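Local coordinates for protein aldose 1-epimerase (Escherichia coli, PDB 3NRE) that probably interconverts the alpha and beta anomers of aldose sugars, at residues Y70-N75 with A80-G85; N61-Q66 with G111-R116; L195-V200 with Y246-F251. All coordinates share one frame; numbering follows the deposited sequence.

How the contacts relate
The three contacts illustrate how an all-beta chain joins its loops and strands through side chains. Contact 1 and contact 2 are neighbours, their centres 10 Å apart, and they share the hairpin of strands 62-65 and 68-71: Leu-72 N lies 2.8 Å from Asn-61 O, a probable hydrogen bond between them. Along the chain, contact 1 falls wholly between the two segments of contact 2. Contact 3 comes after both; its centre is 26 Å from that of contact 1 and 33 Å from that of contact 2, across the chain's centre from the latter. Together contacts 1 and 2 hold the 62-71 hairpin and its following loop; contact 3 secures a loop elsewhere in the same fold.

Contact 1: Y70-N75 with A80-G85; sequences YQLQPN and AHYLHG
Leaving strand 68-71, the chain of 72-75 runs nearly perpendicular to 80-85, the two directions 91° apart, and the backbones come closest where the CA atoms of Pro-74 and Tyr-82 stand 4.2 Å from each other. The ring of Tyr-82 is sandwiched. Leu-72 puts CD2 over the centre of one face, a CH-pi contact 4.2 Å from the ring centroid, while the amide of Asn-75 stacks on the opposite face with its plane turned only 17° from the ring and its ND2 offset toward the rim. Asn-75 holds CG between its backbone N and carbonyl carbon, which brings the amide over the ring. Gln-73 O meets the ring edge in plane, 3.4 Å from Tyr-82 CD2.

The same amide pairs with the backbone of Leu-83 in both directions, joining the end of the hairpin of strands 62-65 and 68-71 to the loop ahead of strand 93-97. Asn-75 OD1 accepts from Leu-83 N at 3.0 Å, and Asn-75 ND2 donates to Leu-83 O at 3.1 Å along an almost straight path of 173°. Two bonds on one flat group fix its rotation and so hold it against the tyrosine. A water bridges Asn-75 N and His-81 O. Beyond the segments, Tyr-82 OH is hydrogen-bonded to Asp-86, while Asn-61 at the start of the hairpin grips Ala-80 O and Tyr-82 N through its side-chain amide.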
loop_
_atom_site.group_PDB
_atom_site.type_symbol
_atom_site.label_atom_id
_atom_site.label_comp_id
_atom_site.label_asym_id
_atom_site.label_seq_id
_atom_site.Cartn_x
_atom_site.Cartn_y
_atom_site.Cartn_z
ATOM N N TYR A 70 8.935 -2.532 -22.933
ATOM C CA TYR A 70 8.257 -1.350 -22.454
ATOM C C TYR A 70 9.235 -0.606 -21.545
ATOM O O TYR A 70 10.004 -1.249 -20.809
ATOM C CB TYR A 70 7.021 -1.733 -21.643
ATOM C CG TYR A 70 5.898 -2.279 -22.482
ATOM C CD1 TYR A 70 5.043 -1.427 -23.139
ATOM C CD2 TYR A 70 5.738 -3.646 -22.640
ATOM C CE1 TYR A 70 4.016 -1.930 -23.915
ATOM C CE2 TYR A 70 4.707 -4.165 -23.425
ATOM C CZ TYR A 70 3.864 -3.298 -24.046
ATOM O OH TYR A 70 2.825 -3.784 -24.819
ATOM N N GLN A 71 9.198 0.726 -21.584
ATOM C CA GLN A 71 10.113 1.539 -20.758
ATOM C C GLN A 71 9.351 2.587 -19.986
ATOM O O GLN A 71 8.438 3.219 -20.505
ATOM C CB GLN A 71 11.236 2.138 -21.588
ATOM C CG GLN A 71 11.959 1.001 -22.326
ATOM C CD GLN A 71 13.286 1.363 -22.992
ATOM O OE1 GLN A 71 13.560 2.536 -23.278
ATOM N NE2 GLN A 71 14.113 0.335 -23.251
ATOM N N LEU A 72 9.691 2.702 -18.710
ATOM C CA LEU A 72 9.029 3.600 -17.784
ATOM C C LEU A 72 9.937 4.772 -17.482
ATOM O O LEU A 72 11.173 4.644 -17.563
ATOM C CB LEU A 72 8.780 2.875 -16.444
ATOM C CG LEU A 72 7.846 1.663 -16.436
ATOM C CD1 LEU A 72 8.066 0.674 -15.260
ATOM C CD2 LEU A 72 6.358 2.111 -16.494
ATOM N N GLN A 73 9.363 5.897 -17.104
ATOM C CA GLN A 73 10.149 7.092 -16.759
ATOM C C GLN A 73 9.872 7.422 -15.319
ATOM O O GLN A 73 8.751 7.218 -14.860
ATOM C CB GLN A 73 9.731 8.314 -17.590
ATOM C CG GLN A 73 10.040 8.144 -19.048
ATOM C CD GLN A 73 9.677 9.382 -19.860
ATOM O OE1 GLN A 73 8.491 9.714 -20.033
ATOM N NE2 GLN A 73 10.688 10.068 -20.358
ATOM N N PRO A 74 10.868 7.990 -14.617
ATOM C CA PRO A 74 10.647 8.328 -13.219
ATOM C C PRO A 74 9.456 9.262 -13.031
ATOM O O PRO A 74 9.205 10.127 -13.900
ATOM C CB PRO A 74 11.954 9.008 -12.787
ATOM C CG PRO A 74 12.627 9.361 -13.983
ATOM C CD PRO A 74 12.183 8.439 -15.085
ATOM N N ASN A 75 8.687 9.008 -11.975
ATOM C CA ASN A 75 7.459 9.765 -11.696
ATOM C C ASN A 75 7.553 10.661 -10.465
ATOM O O ASN A 75 6.692 11.532 -10.267
ATOM C CB ASN A 75 6.204 8.850 -11.655
ATOM C CG ASN A 75 6.279 7.742 -10.618
ATOM O OD1 ASN A 75 7.339 7.449 -10.087
ATOM N ND2 ASN A 75 5.126 7.139 -10.319
ATOM N N ALA A 80 14.991 7.472 -8.827
ATOM C CA ALA A 80 15.322 7.145 -10.211
ATOM C C ALA A 80 14.337 6.168 -10.839
ATOM O O ALA A 80 14.147 6.155 -12.069
ATOM C CB ALA A 80 16.766 6.591 -10.353
ATOM N N HIS A 81 13.707 5.360 -10.003
ATOM C CA HIS A 81 12.733 4.406 -10.510
ATOM C C HIS A 81 11.322 4.925 -10.416
ATOM O O HIS A 81 10.937 5.468 -9.388
ATOM C CB HIS A 81 12.805 3.072 -9.749
ATOM C CG HIS A 81 13.968 2.243 -10.159
ATOM N ND1 HIS A 81 15.234 2.433 -9.640
ATOM C CD2 HIS A 81 14.087 1.304 -11.129
ATOM C CE1 HIS A 81 16.072 1.625 -10.266
ATOM N NE2 HIS A 81 15.398 0.902 -11.142
ATOM N N TYR A 82 10.582 4.697 -11.490
ATOM C CA TYR A 82 9.127 4.791 -11.465
ATOM C C TYR A 82 8.647 3.972 -10.281
ATOM O O TYR A 82 9.081 2.820 -10.092
ATOM C CB TYR A 82 8.570 4.265 -12.767
ATOM C CG TYR A 82 7.059 4.251 -12.856
ATOM C CD1 TYR A 82 6.338 3.165 -12.408
ATOM C CD2 TYR A 82 6.373 5.281 -13.451
ATOM C CE1 TYR A 82 4.941 3.140 -12.516
ATOM C CE2 TYR A 82 4.970 5.242 -13.562
ATOM C CZ TYR A 82 4.294 4.166 -13.114
ATOM O OH TYR A 82 2.902 4.086 -13.275
ATOM N N LEU A 83 7.787 4.577 -9.457
ATOM C CA LEU A 83 7.411 4.022 -8.161
ATOM C C LEU A 83 5.889 4.014 -7.948
ATOM O O LEU A 83 5.264 5.038 -8.104
ATOM C CB LEU A 83 8.126 4.888 -7.104
ATOM C CG LEU A 83 7.869 4.625 -5.687
ATOM C CD1 LEU A 83 8.311 3.168 -5.262
ATOM C CD2 LEU A 83 8.548 5.652 -4.723
ATOM N N HIS A 84 5.327 2.847 -7.577
ATOM C CA HIS A 84 3.950 2.729 -7.020
ATOM C C HIS A 84 2.854 3.155 -7.971
ATOM O O HIS A 84 1.738 3.427 -7.514
ATOM C CB HIS A 84 3.831 3.572 -5.747
ATOM C CG HIS A 84 4.637 3.057 -4.605
ATOM N ND1 HIS A 84 4.855 1.714 -4.392
ATOM C CD2 HIS A 84 5.229 3.706 -3.578
ATOM C CE1 HIS A 84 5.567 1.563 -3.297
ATOM N NE2 HIS A 84 5.814 2.756 -2.778
ATOM N N GLY A 85 3.130 3.156 -9.276
ATOM C CA GLY A 85 2.076 3.495 -10.220
ATOM C C GLY A 85 1.777 4.985 -10.293
ATOM O O GLY A 85 2.602 5.815 -9.932
HETATM O O HOH W 1 10.400 8.133 -9.831
#

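Contact 2: N61-Q66 with G111-R116; sequences NRFVWQ and GVYHYR
Phe-63 reaches with the far end of its ring, CZ, into the angle between the side chains of Val-112 and Tyr-113. Its CZ lies 4.2 Å from Val-112 CG1, 4.1 Å from Tyr-113 CE1 and 4.0 Å from Tyr-113 OH, so CZ makes the closest approaches to the other segment. The two aromatic side chains meet at a slant. No hydrogen bond crosses between the segments; the contact is one of apolar surfaces, small in area, with both aromatic residues buried.

The torsions help to set these positions. In Phe-63 the CB points toward 111-116, and with CG held between the residue's own N and carbonyl carbon (chi1 67°) the ring extends that way. In Val-112 the methyl CG1 is the branch set opposite the backbone N (chi1 168°), and it is this branch that touches the phenylalanine. Tyr-113 comes in aslant and brings its hydroxyl end near CZ, but the hydroxyl has its polar partners elsewhere: it is hydrogen-bonded to Pro-143 O and to His-263 NE2. That second bond links the contact to a residue that also packs edge-to-face with Phe-63, so His-263 touches both aromatic partners.

The example shows how a short hairpin can be joined to a large sheet without sharing its backbone ladder. Strand 62-65 pairs with strand 68-71, whose Tyr-70 ring meets Phe-63 and is also touched by Val-112, whereas Tyr-113 belongs to the segment that runs into strand 114-123 of the nine-stranded antiparallel sheet and packs edge-to-face on Phe-144 of strand 142-153.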
loop_
_atom_site.group_PDB
_atom_site.type_symbol
_atom_site.label_atom_id
_atom_site.label_comp_id
_atom_site.label_asym_id
_atom_site.label_seq_id
_atom_site.Cartn_x
_atom_site.Cartn_y
_atom_site.Cartn_z
ATOM N N ASN A 61 13.613 0.228 -14.877
ATOM C CA ASN A 61 12.512 0.992 -15.502
ATOM C C ASN A 61 12.180 0.427 -16.884
ATOM O O ASN A 61 11.901 1.160 -17.822
ATOM C CB ASN A 61 12.868 2.471 -15.625
ATOM C CG ASN A 61 12.729 3.235 -14.339
ATOM O OD1 ASN A 61 11.851 2.942 -13.515
ATOM N ND2 ASN A 61 13.569 4.265 -14.182
ATOM N N ARG A 62 12.228 -0.893 -16.988
ATOM C CA ARG A 62 11.844 -1.582 -18.218
ATOM C C ARG A 62 11.417 -3.012 -17.959
ATOM O O ARG A 62 11.726 -3.600 -16.904
ATOM C CB ARG A 62 12.951 -1.498 -19.281
ATOM C CG ARG A 62 14.368 -1.805 -18.831
ATOM C CD ARG A 62 14.608 -3.230 -18.507
ATOM N NE ARG A 62 14.179 -4.162 -19.574
ATOM C CZ ARG A 62 14.027 -5.468 -19.387
ATOM N NH1 ARG A 62 14.380 -6.040 -18.228
ATOM N NH2 ARG A 62 13.542 -6.212 -20.362
ATOM N N PHE A 63 10.700 -3.580 -18.919
ATOM C CA PHE A 63 10.258 -4.952 -18.834
ATOM C C PHE A 63 9.794 -5.414 -20.209
ATOM O O PHE A 63 9.521 -4.609 -21.066
ATOM C CB PHE A 63 9.152 -5.128 -17.745
ATOM C CG PHE A 63 7.851 -4.448 -18.051
ATOM C CD1 PHE A 63 7.615 -3.141 -17.675
ATOM C CD2 PHE A 63 6.827 -5.151 -18.707
ATOM C CE1 PHE A 63 6.409 -2.529 -17.954
ATOM C CE2 PHE A 63 5.617 -4.526 -18.986
ATOM C CZ PHE A 63 5.419 -3.215 -18.619
ATOM N N VAL A 64 9.778 -6.718 -20.385
ATOM C CA VAL A 64 9.268 -7.337 -21.607
ATOM C C VAL A 64 7.943 -7.983 -21.261
ATOM O O VAL A 64 7.831 -8.688 -20.262
ATOM C CB VAL A 64 10.182 -8.424 -22.128
ATOM C CG1 VAL A 64 9.529 -9.068 -23.384
ATOM C CG2 VAL A 64 11.548 -7.876 -22.501
ATOM N N TRP A 65 6.944 -7.735 -22.086
ATOM C CA TRP A 65 5.655 -8.420 -21.953
ATOM C C TRP A 65 5.163 -8.859 -23.320
ATOM O O TRP A 65 5.043 -8.045 -24.241
ATOM C CB TRP A 65 4.644 -7.522 -21.253
ATOM C CG TRP A 65 3.342 -8.226 -21.015
ATOM C CD1 TRP A 65 2.199 -8.098 -21.738
ATOM C CD2 TRP A 65 3.093 -9.238 -20.030
ATOM N NE1 TRP A 65 1.231 -8.959 -21.252
ATOM C CE2 TRP A 65 1.755 -9.670 -20.207
ATOM C CE3 TRP A 65 3.867 -9.820 -19.019
ATOM C CZ2 TRP A 65 1.169 -10.651 -19.396
ATOM C CZ3 TRP A 65 3.279 -10.807 -18.211
ATOM C CH2 TRP A 65 1.953 -11.208 -18.407
ATOM N N GLN A 66 4.887 -10.157 -23.433
ATOM C CA GLN A 66 4.428 -10.774 -24.687
ATOM C C GLN A 66 5.283 -10.334 -25.884
ATOM O O GLN A 66 4.781 -9.871 -26.921
ATOM C CB GLN A 66 2.907 -10.550 -24.900
ATOM C CG GLN A 66 2.032 -11.532 -24.068
ATOM C CD GLN A 66 0.562 -11.103 -23.905
ATOM O OE1 GLN A 66 -0.029 -10.510 -24.807
ATOM N NE2 GLN A 66 -0.024 -11.411 -22.744
ATOM N N GLY A 111 1.806 7.476 -20.524
ATOM C CA GLY A 111 2.743 6.451 -20.137
ATOM C C GLY A 111 2.421 5.080 -20.696
ATOM O O GLY A 111 1.759 4.953 -21.737
ATOM N N VAL A 112 2.922 4.061 -20.008
ATOM C CA VAL A 112 2.897 2.673 -20.487
ATOM C C VAL A 112 1.460 2.086 -20.325
ATOM O O VAL A 112 0.943 1.477 -21.248
ATOM C CB VAL A 112 3.923 1.806 -19.757
ATOM C CG1 VAL A 112 3.706 0.332 -20.023
ATOM C CG2 VAL A 112 5.314 2.207 -20.173
ATOM N N TYR A 113 0.865 2.280 -19.145
ATOM C CA TYR A 113 -0.450 1.751 -18.794
ATOM C C TYR A 113 -1.542 2.830 -18.901
ATOM O O TYR A 113 -1.419 3.930 -18.326
ATOM C CB TYR A 113 -0.448 1.247 -17.365
ATOM C CG TYR A 113 0.328 -0.016 -17.068
ATOM C CD1 TYR A 113 1.715 -0.016 -16.993
ATOM C CD2 TYR A 113 -0.326 -1.192 -16.780
ATOM C CE1 TYR A 113 2.408 -1.184 -16.651
ATOM C CE2 TYR A 113 0.337 -2.328 -16.457
ATOM C CZ TYR A 113 1.728 -2.323 -16.385
ATOM O OH TYR A 113 2.359 -3.502 -16.071
ATOM N N HIS A 114 -2.617 2.513 -19.633
ATOM C CA HIS A 114 -3.822 3.334 -19.654
ATOM C C HIS A 114 -4.903 2.530 -18.930
ATOM O O HIS A 114 -5.079 1.333 -19.194
ATOM C CB HIS A 114 -4.286 3.636 -21.093
ATOM C CG HIS A 114 -3.366 4.541 -21.848
ATOM N ND1 HIS A 114 -3.711 5.096 -23.064
ATOM C CD2 HIS A 114 -2.122 4.995 -21.565
ATOM C CE1 HIS A 114 -2.711 5.842 -23.499
ATOM N NE2 HIS A 114 -1.737 5.801 -22.607
ATOM N N TYR A 115 -5.661 3.188 -18.051
ATOM C CA TYR A 115 -6.621 2.467 -17.230
ATOM C C TYR A 115 -7.554 3.431 -16.506
ATOM O O TYR A 115 -7.336 4.662 -16.502
ATOM C CB TYR A 115 -5.927 1.567 -16.182
ATOM C CG TYR A 115 -4.996 2.371 -15.313
ATOM C CD1 TYR A 115 -5.479 3.022 -14.175
ATOM C CD2 TYR A 115 -3.652 2.555 -15.656
ATOM C CE1 TYR A 115 -4.648 3.785 -13.394
ATOM C CE2 TYR A 115 -2.829 3.322 -14.893
ATOM C CZ TYR A 115 -3.323 3.925 -13.759
ATOM O OH TYR A 115 -2.552 4.743 -12.968
ATOM N N ARG A 116 -8.636 2.844 -15.990
ATOM C CA ARG A 116 -9.551 3.503 -15.052
ATOM C C ARG A 116 -9.522 2.700 -13.752
ATOM O O ARG A 116 -9.501 1.472 -13.761
ATOM C CB ARG A 116 -10.966 3.552 -15.642
ATOM C CG ARG A 116 -12.080 4.111 -14.767
ATOM C CD ARG A 116 -13.448 4.075 -15.533
ATOM N NE ARG A 116 -14.568 4.566 -14.718
ATOM C CZ ARG A 116 -15.144 5.772 -14.812
ATOM N NH1 ARG A 116 -14.722 6.679 -15.688
ATOM N NH2 ARG A 116 -16.184 6.074 -14.030
#

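Contact 3: L195-V200 with Y246-F251; sequences LPRQWV and YAFDFF
Arg-197 and Phe-248 run antiparallel alongside one another, the aliphatic part of the arginine lying over one face of the ring. Its CD sits 3.9 Å from the ring centroid, offset toward the rim and 3.6 Å from Phe-248 CD1, in a CH-pi contact. The chain of Arg-197 folds at chi2 (-42°), which lays CD on the ring while the guanidinium continues past Phe-248 CB with its plane inclined 33° to the phenyl ring. Farther out, the ring end of Phe-248 runs up to the backbone, where CE1 comes 3.5 Å from Arg-197 C.

In the conformer described, the guanidinium is linked through a water: Arg-197 NH2 donates to it at 3.2 Å, and the water bridges to Phe-248 O, 2.6 Å away. A weak hydrogen bond from NH2 to Ser-155 O adds a further link outside the two segments.

At the other end of the contact, Leu-195 lies crosswise to Phe-251. Its CD2 stands over the centre of the ring, 4.0 Å from the centroid and only 4° off the normal, while CD1 approaches the rim at CD2 of the phenylalanine. Phe-251 and Leu-195 both also touch Leu-154 and Ile-160.

One leucine and one arginine, two residues apart in a loop, thus cover one ring just before strand 250-256 and one within it. The loop joins strand 193-194, at the border of the nine-stranded sheet, to strand 200-205 of the eight-stranded one, so its side chains pack where two antiparallel sheets meet in the beta-supersandwich fold of the galactose mutarotase clan.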
loop_
_atom_site.group_PDB
_atom_site.type_symbol
_atom_site.label_atom_id
_atom_site.label_comp_id
_atom_site.label_asym_id
_atom_site.label_seq_id
_atom_site.Cartn_x
_atom_site.Cartn_y
_atom_site.Cartn_z
ATOM N N LEU A 195 9.121 -3.709 15.913
ATOM C CA LEU A 195 9.811 -3.179 14.746
ATOM C C LEU A 195 11.244 -2.871 15.152
ATOM O O LEU A 195 11.488 -2.322 16.221
ATOM C CB LEU A 195 9.166 -1.895 14.210
ATOM C CG LEU A 195 7.891 -1.970 13.349
ATOM C CD1 LEU A 195 8.045 -2.795 12.056
ATOM C CD2 LEU A 195 6.683 -2.469 14.224
ATOM N N PRO A 196 12.221 -3.198 14.276
ATOM C CA PRO A 196 13.579 -2.723 14.494
ATOM C C PRO A 196 13.622 -1.197 14.588
ATOM O O PRO A 196 12.861 -0.524 13.891
ATOM C CB PRO A 196 14.311 -3.145 13.203
ATOM C CG PRO A 196 13.453 -4.211 12.571
ATOM C CD PRO A 196 12.062 -4.024 13.069
ATOM N N ARG A 197 14.532 -0.673 15.399
ATOM C CA ARG A 197 14.752 0.767 15.529
ATOM C C ARG A 197 15.917 1.190 14.650
ATOM O O ARG A 197 16.942 1.693 15.133
ATOM C CB ARG A 197 15.019 1.141 17.003
ATOM C CG ARG A 197 13.737 1.182 17.842
ATOM C CD ARG A 197 12.644 1.852 17.037
ATOM N NE ARG A 197 11.381 2.055 17.755
ATOM C CZ ARG A 197 10.398 1.157 17.840
ATOM N NH1 ARG A 197 10.523 -0.048 17.294
ATOM N NH2 ARG A 197 9.291 1.456 18.493
ATOM N N GLN A 198 15.737 0.992 13.350
ATOM C CA GLN A 198 16.719 1.304 12.324
ATOM C C GLN A 198 15.993 1.183 10.985
ATOM O O GLN A 198 14.889 0.634 10.907
ATOM C CB GLN A 198 17.896 0.322 12.352
ATOM C CG GLN A 198 17.483 -1.135 12.177
ATOM C CD GLN A 198 18.667 -2.061 12.366
ATOM O OE1 GLN A 198 18.814 -2.682 13.420
ATOM N NE2 GLN A 198 19.544 -2.118 11.375
ATOM N N TRP A 199 16.651 1.678 9.942
ATOM C CA TRP A 199 16.113 1.642 8.589
ATOM C C TRP A 199 15.683 0.230 8.256
ATOM O O TRP A 199 16.466 -0.706 8.415
ATOM C CB TRP A 199 17.185 2.056 7.587
ATOM C CG TRP A 199 16.764 2.005 6.156
ATOM C CD1 TRP A 199 17.005 0.984 5.264
ATOM C CD2 TRP A 199 16.051 3.015 5.438
ATOM N NE1 TRP A 199 16.446 1.289 4.055
ATOM C CE2 TRP A 199 15.873 2.538 4.117
ATOM C CE3 TRP A 199 15.538 4.261 5.780
ATOM C CZ2 TRP A 199 15.199 3.280 3.139
ATOM C CZ3 TRP A 199 14.869 4.996 4.817
ATOM C CH2 TRP A 199 14.711 4.507 3.509
ATOM N N VAL A 200 14.451 0.085 7.822
ATOM C CA VAL A 200 13.961 -1.154 7.223
ATOM C C VAL A 200 13.256 -0.839 5.902
ATOM O O VAL A 200 12.388 0.001 5.848
ATOM C CB VAL A 200 12.935 -1.851 8.116
ATOM C CG1 VAL A 200 12.318 -3.073 7.384
ATOM C CG2 VAL A 200 13.526 -2.261 9.461
ATOM N N TYR A 246 12.417 12.594 11.793
ATOM C CA TYR A 246 11.900 11.248 12.089
ATOM C C TYR A 246 12.336 10.712 13.435
ATOM O O TYR A 246 13.531 10.614 13.723
ATOM C CB TYR A 246 12.248 10.255 10.973
ATOM C CG TYR A 246 11.658 8.877 11.147
ATOM C CD1 TYR A 246 10.306 8.635 10.954
ATOM C CD2 TYR A 246 12.460 7.795 11.479
ATOM C CE1 TYR A 246 9.778 7.380 11.116
ATOM C CE2 TYR A 246 11.920 6.498 11.620
ATOM C CZ TYR A 246 10.601 6.309 11.460
ATOM O OH TYR A 246 10.083 5.043 11.575
ATOM N N ALA A 247 11.345 10.337 14.252
ATOM C CA ALA A 247 11.584 9.929 15.632
ATOM C C ALA A 247 11.013 8.552 15.904
ATOM O O ALA A 247 10.635 8.260 17.033
ATOM C CB ALA A 247 10.953 10.942 16.577
ATOM N N PHE A 248 10.925 7.718 14.864
ATOM C CA PHE A 248 10.375 6.359 14.984
ATOM C C PHE A 248 8.923 6.449 15.459
ATOM O O PHE A 248 8.500 5.702 16.331
ATOM C CB PHE A 248 11.223 5.494 15.956
ATOM C CG PHE A 248 12.608 5.192 15.442
ATOM C CD1 PHE A 248 12.792 4.334 14.386
ATOM C CD2 PHE A 248 13.731 5.775 16.038
ATOM C CE1 PHE A 248 14.059 4.061 13.894
ATOM C CE2 PHE A 248 15.015 5.517 15.552
ATOM C CZ PHE A 248 15.183 4.653 14.482
ATOM N N ASP A 249 8.170 7.368 14.869
ATOM C CA ASP A 249 6.795 7.643 15.267
ATOM C C ASP A 249 5.796 6.968 14.321
ATOM O O ASP A 249 4.590 7.017 14.575
ATOM C CB ASP A 249 6.548 9.171 15.319
ATOM C CG ASP A 249 7.083 9.894 14.088
ATOM O OD1 ASP A 249 8.332 9.852 13.784
ATOM O OD2 ASP A 249 6.243 10.535 13.407
ATOM N N PHE A 250 6.285 6.392 13.211
ATOM C CA PHE A 250 5.475 5.559 12.312
ATOM C C PHE A 250 6.272 4.493 11.606
ATOM O O PHE A 250 7.479 4.511 11.556
ATOM C CB PHE A 250 4.738 6.371 11.219
ATOM C CG PHE A 250 5.679 6.962 10.157
ATOM C CD1 PHE A 250 6.102 6.200 9.066
ATOM C CD2 PHE A 250 6.219 8.227 10.338
ATOM C CE1 PHE A 250 7.020 6.761 8.098
ATOM C CE2 PHE A 250 7.113 8.766 9.361
ATOM C CZ PHE A 250 7.492 8.010 8.299
ATOM N N PHE A 251 5.542 3.550 11.064
ATOM C CA PHE A 251 6.096 2.499 10.183
ATOM C C PHE A 251 5.025 2.143 9.188
ATOM O O PHE A 251 3.884 2.497 9.360
ATOM C CB PHE A 251 6.501 1.225 10.944
ATOM C CG PHE A 251 5.340 0.391 11.387
ATOM C CD1 PHE A 251 4.619 0.745 12.534
ATOM C CD2 PHE A 251 4.941 -0.742 10.656
ATOM C CE1 PHE A 251 3.520 -0.021 12.956
ATOM C CE2 PHE A 251 3.862 -1.507 11.066
ATOM C CZ PHE A 251 3.144 -1.143 12.231
HETATM O O HOH W 2 8.785 4.586 18.693
#